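Local atomic coordinates of alpha-1,2-mannosidase (Bacteroides thetaiotaomicron, PDB entry 2WW2), a protein that hydrolyses alpha-mannosides with inversion of configuration, as a calcium-dependent mannosidase of glycoside hydrolase family 92 from a human gut symbiont. Residues V5-D9 with R264-N268. Sequence-based numbering, arbitrary orientation.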
loop_
_atom_site.group_PDB
_atom_site.type_symbol
_atom_site.label_atom_id
_atom_site.label_comp_id
_atom_site.label_asym_id
_atom_site.label_seq_id
_atom_site.Cartn_x
_atom_site.Cartn_y
_atom_site.Cartn_z
ATOM N N VAL A 5 -28.134 3.066 36.424
ATOM C CA VAL A 5 -27.160 2.373 35.593
ATOM C C VAL A 5 -25.831 2.453 36.350
ATOM O O VAL A 5 -25.300 3.548 36.554
ATOM C CB VAL A 5 -27.000 3.020 34.186
ATOM C CG1 VAL A 5 -25.994 2.202 33.320
ATOM C CG2 VAL A 5 -28.355 3.093 33.454
ATOM N N GLU A 6 -25.322 1.302 36.776
ATOM C CA GLU A 6 -24.109 1.237 37.574
ATOM C C GLU A 6 -22.910 1.040 36.647
ATOM O O GLU A 6 -23.076 0.652 35.498
ATOM C CB GLU A 6 -24.201 0.062 38.569
ATOM C CG GLU A 6 -25.353 0.174 39.599
ATOM C CD GLU A 6 -24.966 1.032 40.808
ATOM O OE1 GLU A 6 -23.889 1.683 40.777
ATOM O OE2 GLU A 6 -25.729 1.079 41.789
ATOM N N PHE A 7 -21.700 1.271 37.149
ATOM C CA PHE A 7 -20.529 1.184 36.290
ATOM C C PHE A 7 -20.378 -0.174 35.608
ATOM O O PHE A 7 -20.042 -0.232 34.412
ATOM C CB PHE A 7 -19.263 1.585 37.056
ATOM C CG PHE A 7 -19.208 3.062 37.355
ATOM C CD1 PHE A 7 -19.638 3.980 36.397
ATOM C CD2 PHE A 7 -18.781 3.522 38.567
ATOM C CE1 PHE A 7 -19.618 5.350 36.660
ATOM C CE2 PHE A 7 -18.764 4.878 38.846
ATOM C CZ PHE A 7 -19.177 5.790 37.892
ATOM N N VAL A 8 -20.689 -1.256 36.318
ATOM C CA VAL A 8 -20.516 -2.602 35.718
ATOM C C VAL A 8 -21.521 -2.821 34.584
ATOM O O VAL A 8 -21.272 -3.617 33.687
ATOM C CB VAL A 8 -20.601 -3.746 36.776
ATOM C CG1 VAL A 8 -22.054 -3.950 37.207
ATOM C CG2 VAL A 8 -20.021 -5.051 36.226
ATOM N N ASP A 9 -22.642 -2.096 34.606
ATOM C CA ASP A 9 -23.654 -2.191 33.534
ATOM C C ASP A 9 -23.114 -1.699 32.184
ATOM O O ASP A 9 -23.664 -2.028 31.127
ATOM C CB ASP A 9 -24.931 -1.396 33.884
ATOM C CG ASP A 9 -25.665 -1.970 35.085
ATOM O OD1 ASP A 9 -25.627 -3.202 35.252
ATOM O OD2 ASP A 9 -26.286 -1.198 35.852
ATOM N N ARG A 264 -21.239 -8.533 41.180
ATOM C CA ARG A 264 -21.673 -7.258 40.668
ATOM C C ARG A 264 -21.212 -6.143 41.618
ATOM O O ARG A 264 -20.710 -5.087 41.189
ATOM C CB ARG A 264 -23.194 -7.267 40.606
ATOM C CG ARG A 264 -23.750 -6.093 39.926
ATOM C CD ARG A 264 -25.174 -5.890 40.321
ATOM N NE ARG A 264 -26.080 -6.648 39.487
ATOM C CZ ARG A 264 -26.440 -6.282 38.264
ATOM N NH1 ARG A 264 -25.922 -5.185 37.722
ATOM N NH2 ARG A 264 -27.309 -7.031 37.581
ATOM N N GLU A 265 -21.394 -6.378 42.918
ATOM C CA GLU A 265 -20.937 -5.410 43.915
ATOM C C GLU A 265 -19.420 -5.226 43.872
ATOM O O GLU A 265 -18.927 -4.104 43.930
ATOM C CB GLU A 265 -21.390 -5.809 45.322
ATOM C CG GLU A 265 -20.910 -4.843 46.393
ATOM C CD GLU A 265 -21.532 -5.130 47.734
ATOM O OE1 GLU A 265 -21.302 -6.232 48.271
ATOM O OE2 GLU A 265 -22.254 -4.256 48.253
ATOM N N GLN A 266 -18.671 -6.319 43.743
ATOM C CA GLN A 266 -17.215 -6.190 43.624
ATOM C C GLN A 266 -16.812 -5.358 42.401
ATOM O O GLN A 266 -15.972 -4.450 42.488
ATOM C CB GLN A 266 -16.565 -7.577 43.565
ATOM C CG GLN A 266 -16.670 -8.316 44.898
ATOM C CD GLN A 266 -15.998 -7.527 46.025
ATOM O OE1 GLN A 266 -14.809 -7.208 45.941
ATOM N NE2 GLN A 266 -16.757 -7.194 47.062
ATOM N N TRP A 267 -17.392 -5.666 41.244
ATOM C CA TRP A 267 -17.040 -4.897 40.052
ATOM C C TRP A 267 -17.415 -3.420 40.220
ATOM O O TRP A 267 -16.634 -2.531 39.875
ATOM C CB TRP A 267 -17.678 -5.488 38.799
ATOM C CG TRP A 267 -16.900 -6.680 38.321
ATOM C CD1 TRP A 267 -17.254 -8.000 38.441
ATOM C CD2 TRP A 267 -15.619 -6.658 37.688
ATOM N NE1 TRP A 267 -16.265 -8.798 37.907
ATOM C CE2 TRP A 267 -15.253 -7.997 37.440
ATOM C CE3 TRP A 267 -14.733 -5.627 37.313
ATOM C CZ2 TRP A 267 -14.038 -8.344 36.848
ATOM C CZ3 TRP A 267 -13.541 -5.970 36.691
ATOM C CH2 TRP A 267 -13.203 -7.319 36.472
ATOM N N ASN A 268 -18.593 -3.148 40.766
ATOM C CA ASN A 268 -18.964 -1.755 40.950
ATOM C C ASN A 268 -17.988 -1.030 41.886
ATOM O O ASN A 268 -17.654 0.136 41.670
ATOM C CB ASN A 268 -20.405 -1.636 41.454
ATOM C CG ASN A 268 -21.415 -1.783 40.328
ATOM O OD1 ASN A 268 -21.131 -1.418 39.194
ATOM N ND2 ASN A 268 -22.596 -2.296 40.637
#
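Asn268 OD1 takes the backbone N-H of Val8 at 2.9 Å, with the amide nitrogen nearly in line with the side-chain C=O (165° at the oxygen). Phe7 N also lies near this oxygen, but at too poor an angle to bond. The carboxamide of Asn268 packs on the aliphatic carbons of Glu6: Asn268 ND2 comes within 3.5 Å of Glu6 CB, while the two side chains cross at about a right angle. Farther out, Glu6 OE2 turns to the backbone N of Lys3.

Val8 brings its two methyls to different parts of helix 256-271. Val8 CG2, anti to the backbone N (CG1 at chi1 74°), presses on Trp267 CB at 3.5 Å. Val8 CG1 is 3.9 Å from Arg264 CG and also lies against Asn268 OD1. The Trp267 indole then runs away from the contact, and its NE1 bonds to Ala33 O.

At the other end, Arg264 bends at chi3 (-87°) and brings NH1 to Asp9 OD1, 3.2 Å away, in a salt bridge. The carboxylate oxygen sits at the guanidinium edge, in its plane, and is met on its syn side; the N-H is well off straight. Asp9 N bonds to Glu6 O, closing a turn over residues 6-9, and Asp9 OD2 reaches back to Glu6 N at 2.8 Å.

This is structural packing: a loop near the N-terminus, before strand 40-44, held against a helix of the family 92 catalytic region. The Asp9 carboxylate helps to close the turn and adds a charged link to the helix beside the Asn268 bond. With one bond on each oxygen, its rotation should be restricted, and the neighbouring guanidinium would probably stabilise its negative charge.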